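Side-chain contacts in parvulin 42 (PDB 6GMP), which probably catalyses cis-trans isomerisation of peptide bonds preceding proline, through the parvulin-type (PpiC) domain that forms this chain: residues V109-L113 with G114-I118; K55-L59 with D60-Q64. One frame throughout, in Å; residues are numbered along the deposited sequence.

Contact 1 of 2, residues V109-L113 with G114-I118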
loop_
_atom_site.group_PDB
_atom_site.type_symbol
_atom_site.label_atom_id
_atom_site.label_comp_id
_atom_site.label_asym_id
_atom_site.label_seq_id
_atom_site.Cartn_x
_atom_site.Cartn_y
_atom_site.Cartn_z
ATOM N N VAL A 109 -3.593 0.372 6.682
ATOM C CA VAL A 109 -4.953 -0.159 6.665
ATOM C C VAL A 109 -4.924 -1.577 6.134
ATOM O O VAL A 109 -4.263 -1.884 5.140
ATOM C CB VAL A 109 -5.933 0.700 5.835
ATOM C CG1 VAL A 109 -5.467 0.861 4.410
ATOM C CG2 VAL A 109 -7.322 0.083 5.864
ATOM N N GLU A 110 -5.655 -2.440 6.814
ATOM C CA GLU A 110 -5.596 -3.854 6.541
ATOM C C GLU A 110 -6.804 -4.324 5.744
ATOM O O GLU A 110 -7.937 -3.876 5.966
ATOM C CB GLU A 110 -5.522 -4.600 7.861
ATOM C CG GLU A 110 -5.289 -6.063 7.708
ATOM C CD GLU A 110 -5.265 -6.758 9.040
ATOM O OE1 GLU A 110 -5.555 -6.088 10.057
ATOM O OE2 GLU A 110 -4.968 -7.965 9.061
ATOM N N THR A 111 -6.549 -5.232 4.812
ATOM C CA THR A 111 -7.605 -5.955 4.127
ATOM C C THR A 111 -7.178 -7.412 3.987
ATOM O O THR A 111 -6.140 -7.806 4.517
ATOM C CB THR A 111 -7.861 -5.398 2.731
ATOM O OG1 THR A 111 -6.761 -5.731 1.880
ATOM C CG2 THR A 111 -8.042 -3.887 2.775
ATOM N N GLU A 112 -7.961 -8.198 3.258
ATOM C CA GLU A 112 -7.629 -9.594 3.016
ATOM C C GLU A 112 -6.309 -9.738 2.266
ATOM O O GLU A 112 -5.679 -10.799 2.316
ATOM C CB GLU A 112 -8.740 -10.265 2.208
ATOM C CG GLU A 112 -10.009 -10.523 2.998
ATOM C CD GLU A 112 -9.848 -11.654 3.995
ATOM O OE1 GLU A 112 -10.080 -12.819 3.607
ATOM O OE2 GLU A 112 -9.490 -11.382 5.163
ATOM N N LEU A 113 -5.920 -8.684 1.555
ATOM C CA LEU A 113 -4.720 -8.704 0.723
ATOM C C LEU A 113 -3.437 -8.522 1.516
ATOM O O LEU A 113 -2.364 -8.906 1.051
ATOM C CB LEU A 113 -4.791 -7.607 -0.337
ATOM C CG LEU A 113 -5.951 -7.707 -1.325
ATOM C CD1 LEU A 113 -5.939 -6.485 -2.218
ATOM C CD2 LEU A 113 -5.861 -8.979 -2.136
ATOM N N GLY A 114 -3.551 -7.910 2.690
ATOM C CA GLY A 114 -2.392 -7.535 3.485
ATOM C C GLY A 114 -2.573 -6.165 4.106
ATOM O O GLY A 114 -3.701 -5.705 4.313
ATOM N N VAL A 115 -1.456 -5.518 4.404
ATOM C CA VAL A 115 -1.474 -4.213 5.031
ATOM C C VAL A 115 -1.064 -3.166 4.000
ATOM O O VAL A 115 0.008 -3.265 3.398
ATOM C CB VAL A 115 -0.531 -4.183 6.252
ATOM C CG1 VAL A 115 -0.605 -2.836 6.954
ATOM C CG2 VAL A 115 -0.885 -5.317 7.215
ATOM N N HIS A 116 -1.934 -2.181 3.792
ATOM C CA HIS A 116 -1.727 -1.151 2.774
ATOM C C HIS A 116 -1.293 0.189 3.346
ATOM O O HIS A 116 -1.722 0.572 4.431
ATOM C CB HIS A 116 -3.029 -0.864 2.018
ATOM C CG HIS A 116 -3.736 -2.070 1.490
ATOM N ND1 HIS A 116 -3.883 -2.305 0.142
ATOM C CD2 HIS A 116 -4.416 -3.057 2.118
ATOM C CE1 HIS A 116 -4.586 -3.408 -0.038
ATOM N NE2 HIS A 116 -4.932 -3.880 1.146
ATOM N N LEU A 117 -0.486 0.912 2.575
ATOM C CA LEU A 117 -0.384 2.360 2.717
ATOM C C LEU A 117 -0.988 2.894 1.441
ATOM O O LEU A 117 -0.572 2.494 0.362
ATOM C CB LEU A 117 1.074 2.813 2.808
ATOM C CG LEU A 117 1.892 2.272 3.986
ATOM C CD1 LEU A 117 3.325 2.807 3.925
ATOM C CD2 LEU A 117 1.289 2.590 5.322
ATOM N N ILE A 118 -1.971 3.781 1.567
ATOM C CA ILE A 118 -2.681 4.323 0.415
ATOM C C ILE A 118 -2.304 5.780 0.210
ATOM O O ILE A 118 -2.266 6.549 1.159
ATOM C CB ILE A 118 -4.216 4.195 0.582
ATOM C CG1 ILE A 118 -4.582 2.736 0.834
ATOM C CG2 ILE A 118 -4.925 4.698 -0.661
ATOM C CD1 ILE A 118 -5.997 2.520 1.243
#

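Contact 2 of 2, residues K55-L59 with D60-Q64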
loop_
_atom_site.group_PDB
_atom_site.type_symbol
_atom_site.label_atom_id
_atom_site.label_comp_id
_atom_site.label_asym_id
_atom_site.label_seq_id
_atom_site.Cartn_x
_atom_site.Cartn_y
_atom_site.Cartn_z
ATOM N N LYS A 55 3.740 16.196 5.508
ATOM C CA LYS A 55 2.319 16.531 5.574
ATOM C C LYS A 55 1.673 15.871 4.364
ATOM O O LYS A 55 0.653 15.190 4.466
ATOM C CB LYS A 55 2.131 18.047 5.543
ATOM C CG LYS A 55 0.671 18.492 5.459
ATOM C CD LYS A 55 0.513 19.991 5.605
ATOM C CE LYS A 55 -0.946 20.400 5.465
ATOM N NZ LYS A 55 -1.173 21.831 5.824
ATOM N N THR A 56 2.295 16.084 3.215
ATOM C CA THR A 56 1.926 15.406 1.988
ATOM C C THR A 56 3.204 14.867 1.393
ATOM O O THR A 56 4.302 15.317 1.755
ATOM C CB THR A 56 1.252 16.351 0.978
ATOM O OG1 THR A 56 2.087 17.489 0.747
ATOM C CG2 THR A 56 -0.109 16.798 1.497
ATOM N N TRP A 57 3.060 13.916 0.480
ATOM C CA TRP A 57 4.191 13.334 -0.219
ATOM C C TRP A 57 4.063 13.638 -1.695
ATOM O O TRP A 57 2.952 13.702 -2.232
ATOM C CB TRP A 57 4.227 11.823 -0.071
ATOM C CG TRP A 57 4.337 11.236 1.309
ATOM C CD1 TRP A 57 3.808 11.712 2.484
ATOM C CD2 TRP A 57 5.010 10.031 1.632
ATOM N NE1 TRP A 57 4.114 10.850 3.517
ATOM C CE2 TRP A 57 4.851 9.807 3.017
ATOM C CE3 TRP A 57 5.711 9.093 0.872
ATOM C CZ2 TRP A 57 5.391 8.697 3.657
ATOM C CZ3 TRP A 57 6.246 7.995 1.504
ATOM C CH2 TRP A 57 6.084 7.805 2.887
ATOM N N SER A 58 5.190 13.793 -2.372
ATOM C CA SER A 58 5.169 13.843 -3.820
ATOM C C SER A 58 4.971 12.426 -4.344
ATOM O O SER A 58 5.153 11.448 -3.616
ATOM C CB SER A 58 6.481 14.396 -4.356
ATOM O OG SER A 58 7.529 13.471 -4.110
ATOM N N LEU A 59 4.608 12.309 -5.615
ATOM C CA LEU A 59 4.472 10.993 -6.222
ATOM C C LEU A 59 5.801 10.250 -6.167
ATOM O O LEU A 59 5.826 9.088 -5.804
ATOM C CB LEU A 59 3.973 11.095 -7.664
ATOM C CG LEU A 59 3.828 9.747 -8.377
ATOM C CD1 LEU A 59 2.908 8.795 -7.625
ATOM C CD2 LEU A 59 3.304 9.963 -9.783
ATOM N N ASP A 60 6.894 10.933 -6.498
ATOM C CA ASP A 60 8.214 10.310 -6.478
ATOM C C ASP A 60 8.533 9.768 -5.088
ATOM O O ASP A 60 9.050 8.662 -4.945
ATOM C CB ASP A 60 9.290 11.305 -6.921
ATOM C CG ASP A 60 9.153 11.707 -8.382
ATOM O OD1 ASP A 60 8.583 10.924 -9.170
ATOM O OD2 ASP A 60 9.619 12.806 -8.747
ATOM N N GLU A 61 8.219 10.538 -4.051
ATOM C CA GLU A 61 8.438 10.067 -2.681
ATOM C C GLU A 61 7.655 8.792 -2.349
ATOM O O GLU A 61 8.167 7.861 -1.712
ATOM C CB GLU A 61 8.087 11.163 -1.684
ATOM C CG GLU A 61 9.165 12.239 -1.582
ATOM C CD GLU A 61 8.709 13.504 -0.872
ATOM O OE1 GLU A 61 7.492 13.656 -0.628
ATOM O OE2 GLU A 61 9.572 14.362 -0.562
ATOM N N PHE A 62 6.404 8.725 -2.778
ATOM C CA PHE A 62 5.641 7.530 -2.500
ATOM C C PHE A 62 6.123 6.317 -3.304
ATOM O O PHE A 62 6.186 5.200 -2.788
ATOM C CB PHE A 62 4.150 7.750 -2.753
ATOM C CG PHE A 62 3.301 6.643 -2.194
ATOM C CD1 PHE A 62 3.140 6.522 -0.819
ATOM C CD2 PHE A 62 2.729 5.685 -3.015
ATOM C CE1 PHE A 62 2.403 5.495 -0.276
ATOM C CE2 PHE A 62 1.984 4.646 -2.473
ATOM C CZ PHE A 62 1.814 4.562 -1.099
ATOM N N VAL A 63 6.454 6.547 -4.570
ATOM C CA VAL A 63 6.929 5.486 -5.450
ATOM C C VAL A 63 8.226 4.884 -4.902
ATOM O O VAL A 63 8.480 3.695 -5.071
ATOM C CB VAL A 63 7.088 6.038 -6.866
ATOM C CG1 VAL A 63 7.957 5.129 -7.715
ATOM C CG2 VAL A 63 5.703 6.234 -7.490
ATOM N N GLN A 64 9.029 5.691 -4.217
ATOM C CA GLN A 64 10.231 5.166 -3.573
ATOM C C GLN A 64 9.898 4.034 -2.605
ATOM O O GLN A 64 10.544 2.986 -2.620
ATOM C CB GLN A 64 10.981 6.261 -2.833
ATOM C CG GLN A 64 12.312 5.802 -2.239
ATOM C CD GLN A 64 13.295 5.367 -3.300
ATOM O OE1 GLN A 64 13.520 6.075 -4.281
ATOM N NE2 GLN A 64 13.882 4.187 -3.117
HETATM O O HOH W 1 6.876 15.880 1.008
#

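Contact 1 of 2, residues V109-L113 with G114-I118
Val109 and His116 meet on one face of a tight beta hairpin, which Gly114 closes: strands 109-111 and 114-118 are joined by a type I turn from Thr111 to Gly114, at one edge of the antiparallel parvulin sheet. Val109 and His116 form a hydrogen-bonded pair: Val109 N donates to His116 O at 2.9 Å, and His116 N returns to Val109 O at 2.7 Å. Gly114 ends the turn with phi 139°, backbone angles that only glycine accepts readily. Its O takes the Thr111 N-H at 173°, while its N donates more loosely to Thr111 O, from above that carbonyl's plane. Val109 CG1, between its backbone N and carbonyl carbon (chi1 57°), reaches across to Ile118 CD1 at 3.6 Å, and Val96 and Phe93 of helix 91-97 pack over this side. The His116 ring, with CG beside its own backbone N, presents its edge to the neighbouring strand: CD2 lies 3.2 Å from Val109 O, in plane. ND1 bonds His10 ND1, a pairing consistent with the two histidines of the active site in other parvulins. Thr111 OG1, at the adjoining corner NE2, and His10, at ND1, together fix the ring's rotation; OG1 also accepts from Leu113 N in an ST turn. This hydroxyl therefore joins turn and ring, lying in the ring plane 2.7 Å from His116 NE2.

Contact 2 of 2, residues K55-L59 with D60-Q64
Glu61 folds back onto Ser58 to complete a capping box at the start of helix 59-69. From CB, which lies 3.5 Å from Ser58 O, the chain turns beside its own backbone N (chi1 -77°) and then extends. CG comes within 3.3 Å of Ser58 OG, and CD passes the same hydroxyl before OE1 meets Ser58 N at 2.9 Å. That bond is fairly straight (164° at the hydrogen) but reaches OE1 from above the carboxylate plane. A water donates both to OE1 and to Thr56 O, tying the loop to the cap, while OE2 has a long, weak ion pair with Arg54. The reciprocal half of the box is Glu61 N donating to Ser58 OG at 3.0 Å, so the N-cap side chain accepts from a first-turn N-H. At the next residue, Phe62 turns an edge toward the face of the Trp57 six-membered ring in an offset edge-to-face pair, centroids 5.9 Å apart and planes at 65°. Leu59 CD1 meets Val63 CG2 one turn on. The helix start thus sits against the sheet, Leu59, Phe62 and Val63 packing on Tyr9 of strand 6-13 and Phe62 stacking on Tyr119 of strand 114-120.

Overall arrangement
Contact 2 precedes contact 1 along the chain, and their centres lie about 18 Å apart, yet strand 114-120 links them directly: Leu117 O, in contact 1, touches Phe62 CZ, in contact 2, at 3.5 Å. Alternation along that strand explains the division of labour. His116 and Ile118 face helix 91-97, while Leu117 packs on helix 37-49. Contact 1 is the more central, about 6 Å from the chain centre against about 13 Å for contact 2. Contact 1 supplies His116, whose partner His10 comes from strand 6-13, a pairing consistent with the parvulin active site, whereas contact 2 lies remote from it, at the start of helix 59-69. Strand 6-13 meets both.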